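Local structure of tryptophan decarboxylase 1 (Oryza sativa subsp. japonica, 6KHO) at residues 43-57 against 85-99. The protein catalyses the pyridoxal 5'-phosphate-dependent decarboxylation of L-tryptophan to tryptamine and of 5-hydroxy-L-tryptophan to serotonin, working as a homodimer. Residues are numbered along the deposited sequence; the frame is centred on the assembly and turned at random.
Sequences DYYKSVESMPVLPNV and RSSVVPGMTHWASPN
His94, the centre of an inverse gamma turn that runs into a type I beta turn ending at Ser97, is the hub where the loop after helix 77-88 docks against the end of helix 27-47 and the chain that follows it. Its ring edge meets the hydroxyl of Tyr44 in plane, with OH hydrogen-bonded to His94 ND1 (2.7 Å). Tyr44 reaches this point because its CG lies anti to the backbone N (chi1 178°), and its OH also binds a water held by Ala96 N. The two rings meet rim to rim, their planes 43° apart. Met51 crosses the imidazole at about a right angle, SD lying obliquely 3.9 Å from the ring centroid, while Val48 CG2 packs against His94 CB at 3.7 Å. The backbone joins in, His94 N donating to Val53 O (3.0 Å). Replacing His94 with an alanine would probably leave the Tyr44 hydroxyl without its ring partner and open a gap beside Met51 SD. On one side of this pairing Pro55 lays its ring against the carbonyls of Pro90, Gly91 and Met92; on the other Glu49 sets its aliphatic chain across Pro98 (CG to CG 3.7 Å). Between the two helices a salt bridge links Asp43 OD2 to Arg85 NH2 (2.8 Å), the carboxylate and guanidinium planes 62° apart. Beyond the two segments, His497 of helix 495-513 takes up Glu49 OE1, and Phe40 of helix 27-47 packs against Val89, while the second subunit binds Thr93 OG1 through Gln130 O, placing this side of the contact at the dimer interface.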
# COMPACT_ATOMS: atom_id res chain seq x y z
N ASP A 43 -7.45 -3.39 26.90
CA ASP A 43 -7.79 -2.20 27.67
C ASP A 43 -8.39 -1.13 26.77
O ASP A 43 -9.32 -0.41 27.18
CB ASP A 43 -6.55 -1.64 28.35
CG ASP A 43 -6.01 -2.55 29.41
OD1 ASP A 43 -6.74 -3.49 29.81
OD2 ASP A 43 -4.85 -2.33 29.84
N TYR A 44 -7.85 -0.98 25.57
CA TYR A 44 -8.32 0.06 24.67
C TYR A 44 -9.78 -0.16 24.30
O TYR A 44 -10.59 0.76 24.37
CB TYR A 44 -7.45 0.11 23.42
CG TYR A 44 -7.92 1.15 22.41
CD1 TYR A 44 -7.71 2.51 22.65
CD2 TYR A 44 -8.58 0.77 21.25
CE1 TYR A 44 -8.13 3.46 21.73
CE2 TYR A 44 -9.01 1.73 20.32
CZ TYR A 44 -8.79 3.07 20.57
OH TYR A 44 -9.21 4.01 19.67
N TYR A 45 -10.15 -1.39 23.92
CA TYR A 45 -11.54 -1.63 23.56
C TYR A 45 -12.47 -1.45 24.76
O TYR A 45 -13.60 -0.99 24.61
CB TYR A 45 -11.71 -3.03 22.97
CG TYR A 45 -11.11 -3.21 21.58
CD1 TYR A 45 -11.00 -2.14 20.69
CD2 TYR A 45 -10.65 -4.45 21.17
CE1 TYR A 45 -10.45 -2.32 19.42
CE2 TYR A 45 -10.11 -4.64 19.91
CZ TYR A 45 -10.01 -3.59 19.04
OH TYR A 45 -9.45 -3.81 17.78
N LYS A 46 -12.02 -1.84 25.95
CA LYS A 46 -12.89 -1.69 27.12
C LYS A 46 -13.06 -0.23 27.51
O LYS A 46 -14.07 0.14 28.11
CB LYS A 46 -12.33 -2.50 28.29
CG LYS A 46 -12.51 -4.00 28.13
CD LYS A 46 -11.84 -4.76 29.26
CE LYS A 46 -11.73 -6.24 28.96
NZ LYS A 46 -10.74 -6.90 29.87
N SER A 47 -12.08 0.62 27.21
CA SER A 47 -12.12 2.00 27.67
C SER A 47 -12.39 3.04 26.59
O SER A 47 -12.57 4.21 26.93
CB SER A 47 -10.80 2.33 28.38
OG SER A 47 -9.71 2.41 27.47
N VAL A 48 -12.46 2.65 25.30
CA VAL A 48 -12.50 3.67 24.25
C VAL A 48 -13.79 4.50 24.32
O VAL A 48 -13.77 5.72 24.09
CB VAL A 48 -12.32 3.05 22.85
CG1 VAL A 48 -13.46 2.09 22.49
CG2 VAL A 48 -12.21 4.15 21.79
N GLU A 49 -14.92 3.86 24.65
CA GLU A 49 -16.19 4.58 24.66
C GLU A 49 -16.19 5.72 25.66
O GLU A 49 -16.88 6.73 25.47
CB GLU A 49 -17.33 3.60 24.96
CG GLU A 49 -18.72 4.26 24.99
CD GLU A 49 -19.85 3.28 25.29
OE1 GLU A 49 -19.63 2.05 25.23
OE2 GLU A 49 -20.96 3.74 25.60
N SER A 50 -15.41 5.59 26.73
CA SER A 50 -15.31 6.58 27.79
C SER A 50 -14.41 7.75 27.41
O SER A 50 -14.39 8.75 28.13
CB SER A 50 -14.79 5.92 29.07
OG SER A 50 -13.38 5.72 28.99
N MET A 51 -13.64 7.63 26.33
CA MET A 51 -12.81 8.71 25.85
C MET A 51 -13.62 9.62 24.93
O MET A 51 -14.62 9.19 24.33
CB MET A 51 -11.61 8.16 25.09
CG MET A 51 -10.82 7.08 25.84
SD MET A 51 -9.45 6.48 24.82
CE MET A 51 -8.63 5.35 25.95
N PRO A 52 -13.24 10.89 24.80
CA PRO A 52 -13.86 11.73 23.78
C PRO A 52 -13.47 11.22 22.39
O PRO A 52 -12.30 10.93 22.14
CB PRO A 52 -13.29 13.13 24.06
CG PRO A 52 -11.99 12.85 24.78
CD PRO A 52 -12.23 11.61 25.59
N VAL A 53 -14.46 11.09 21.51
CA VAL A 53 -14.18 10.57 20.16
C VAL A 53 -13.12 11.42 19.48
O VAL A 53 -12.13 10.89 18.95
CB VAL A 53 -15.46 10.49 19.32
CG1 VAL A 53 -15.12 9.90 17.96
CG2 VAL A 53 -16.51 9.64 20.02
N LEU A 54 -13.31 12.74 19.48
CA LEU A 54 -12.31 13.65 18.93
C LEU A 54 -11.39 14.15 20.03
O LEU A 54 -11.84 14.36 21.16
CB LEU A 54 -12.97 14.85 18.26
CG LEU A 54 -13.74 14.53 16.97
CD1 LEU A 54 -14.71 15.66 16.65
CD2 LEU A 54 -12.77 14.31 15.83
N PRO A 55 -10.11 14.35 19.75
CA PRO A 55 -9.17 14.79 20.78
C PRO A 55 -9.18 16.30 20.94
O PRO A 55 -9.80 17.04 20.16
CB PRO A 55 -7.82 14.30 20.25
CG PRO A 55 -7.97 14.41 18.76
CD PRO A 55 -9.43 14.10 18.46
N ASN A 56 -8.45 16.75 21.95
CA ASN A 56 -8.32 18.16 22.29
C ASN A 56 -6.83 18.52 22.34
O ASN A 56 -6.27 18.83 23.39
CB ASN A 56 -9.01 18.44 23.63
CG ASN A 56 -9.12 19.92 23.92
OD1 ASN A 56 -9.54 20.70 23.06
ND2 ASN A 56 -8.76 20.31 25.13
N VAL A 57 -6.18 18.46 21.18
CA VAL A 57 -4.76 18.78 21.07
C VAL A 57 -4.61 19.84 19.98
O VAL A 57 -5.47 20.00 19.11
CB VAL A 57 -3.89 17.55 20.74
CG1 VAL A 57 -4.01 16.47 21.82
CG2 VAL A 57 -4.27 16.97 19.38
N ARG A 85 0.44 5.25 25.50
CA ARG A 85 -0.77 5.54 26.27
C ARG A 85 -0.84 7.01 26.67
O ARG A 85 -1.94 7.57 26.75
CB ARG A 85 -0.84 4.66 27.52
CG ARG A 85 -0.83 3.16 27.22
CD ARG A 85 -0.61 2.32 28.47
NE ARG A 85 -1.78 1.49 28.74
CZ ARG A 85 -1.83 0.17 28.57
NH1 ARG A 85 -0.76 -0.50 28.13
NH2 ARG A 85 -2.96 -0.48 28.85
N SER A 86 0.30 7.65 26.93
CA SER A 86 0.34 9.01 27.47
C SER A 86 0.27 10.09 26.40
O SER A 86 -0.36 11.13 26.62
CB SER A 86 1.61 9.23 28.29
OG SER A 86 1.61 8.44 29.45
N SER A 87 0.92 9.88 25.26
CA SER A 87 1.07 10.93 24.26
C SER A 87 0.37 10.64 22.94
O SER A 87 -0.05 11.58 22.26
CB SER A 87 2.55 11.19 23.98
OG SER A 87 3.20 11.66 25.15
N VAL A 88 0.23 9.37 22.56
CA VAL A 88 -0.39 9.04 21.28
C VAL A 88 -1.90 8.91 21.43
O VAL A 88 -2.66 9.65 20.78
CB VAL A 88 0.21 7.74 20.70
CG1 VAL A 88 -0.51 7.33 19.41
CG2 VAL A 88 1.73 7.90 20.50
N VAL A 89 -2.36 7.99 22.27
CA VAL A 89 -3.79 7.72 22.45
C VAL A 89 -4.60 8.99 22.75
O VAL A 89 -5.72 9.12 22.23
CB VAL A 89 -4.02 6.66 23.54
CG1 VAL A 89 -5.50 6.56 23.88
CG2 VAL A 89 -3.49 5.31 23.10
N PRO A 90 -4.13 9.92 23.60
CA PRO A 90 -4.95 11.11 23.87
C PRO A 90 -5.07 12.06 22.69
O PRO A 90 -5.96 12.92 22.70
CB PRO A 90 -4.22 11.77 25.06
CG PRO A 90 -3.47 10.64 25.70
CD PRO A 90 -2.99 9.84 24.53
N GLY A 91 -4.20 11.95 21.69
CA GLY A 91 -4.28 12.76 20.49
C GLY A 91 -4.93 12.07 19.31
O GLY A 91 -4.92 12.62 18.20
N MET A 92 -5.51 10.89 19.51
CA MET A 92 -6.18 10.14 18.46
C MET A 92 -7.63 10.56 18.31
O MET A 92 -8.30 10.91 19.29
CB MET A 92 -6.19 8.64 18.78
CG MET A 92 -4.96 7.87 18.42
SD MET A 92 -5.15 6.28 19.26
CE MET A 92 -6.66 5.65 18.52
N THR A 93 -8.13 10.47 17.08
CA THR A 93 -9.56 10.36 16.83
C THR A 93 -9.92 8.87 16.86
O THR A 93 -9.28 8.07 16.18
CB THR A 93 -9.91 10.97 15.47
OG1 THR A 93 -9.64 12.37 15.52
CG2 THR A 93 -11.36 10.70 15.09
N HIS A 94 -10.93 8.50 17.65
CA HIS A 94 -11.17 7.08 17.92
C HIS A 94 -12.15 6.51 16.91
O HIS A 94 -13.37 6.46 17.12
CB HIS A 94 -11.62 6.89 19.36
CG HIS A 94 -10.56 7.28 20.35
ND1 HIS A 94 -9.43 6.52 20.55
CD2 HIS A 94 -10.43 8.38 21.13
CE1 HIS A 94 -8.66 7.13 21.44
NE2 HIS A 94 -9.24 8.26 21.80
N TRP A 95 -11.60 6.05 15.78
CA TRP A 95 -12.40 5.34 14.79
C TRP A 95 -13.09 4.12 15.38
O TRP A 95 -14.19 3.76 14.94
CB TRP A 95 -11.51 4.93 13.61
CG TRP A 95 -11.20 6.06 12.70
CD1 TRP A 95 -10.33 7.08 12.92
CD2 TRP A 95 -11.76 6.28 11.40
NE1 TRP A 95 -10.32 7.93 11.84
CE2 TRP A 95 -11.18 7.46 10.89
CE3 TRP A 95 -12.68 5.58 10.61
CZ2 TRP A 95 -11.51 7.97 9.63
CZ3 TRP A 95 -13.00 6.10 9.35
CH2 TRP A 95 -12.43 7.28 8.88
N ALA A 96 -12.49 3.48 16.39
CA ALA A 96 -13.07 2.30 17.00
C ALA A 96 -14.18 2.63 17.99
O ALA A 96 -14.86 1.71 18.46
CB ALA A 96 -11.98 1.48 17.72
N SER A 97 -14.38 3.90 18.32
CA SER A 97 -15.38 4.22 19.32
C SER A 97 -16.77 3.83 18.83
O SER A 97 -17.09 4.01 17.65
CB SER A 97 -15.36 5.72 19.64
OG SER A 97 -16.42 6.03 20.54
N PRO A 98 -17.64 3.31 19.70
CA PRO A 98 -19.04 3.10 19.30
C PRO A 98 -19.77 4.40 18.99
O PRO A 98 -20.87 4.34 18.43
CB PRO A 98 -19.66 2.40 20.52
CG PRO A 98 -18.81 2.78 21.65
CD PRO A 98 -17.41 2.93 21.11
N ASN A 99 -19.19 5.55 19.31
CA ASN A 99 -19.79 6.85 19.04
C ASN A 99 -19.14 7.56 17.86
O ASN A 99 -19.38 8.76 17.66
CB ASN A 99 -19.73 7.72 20.30
CG ASN A 99 -20.52 7.13 21.45
OD1 ASN A 99 -21.58 6.51 21.24
ND2 ASN A 99 -20.02 7.29 22.69
O HOH W 1 -9.64 3.99 16.95
O HOH W 2 -14.79 7.44 22.20
O HOH W 3 -17.49 8.71 23.38
O HOH W 4 -21.40 6.43 25.25
O HOH W 5 -9.64 11.66 21.58
O HOH W 6 -7.64 14.73 24.28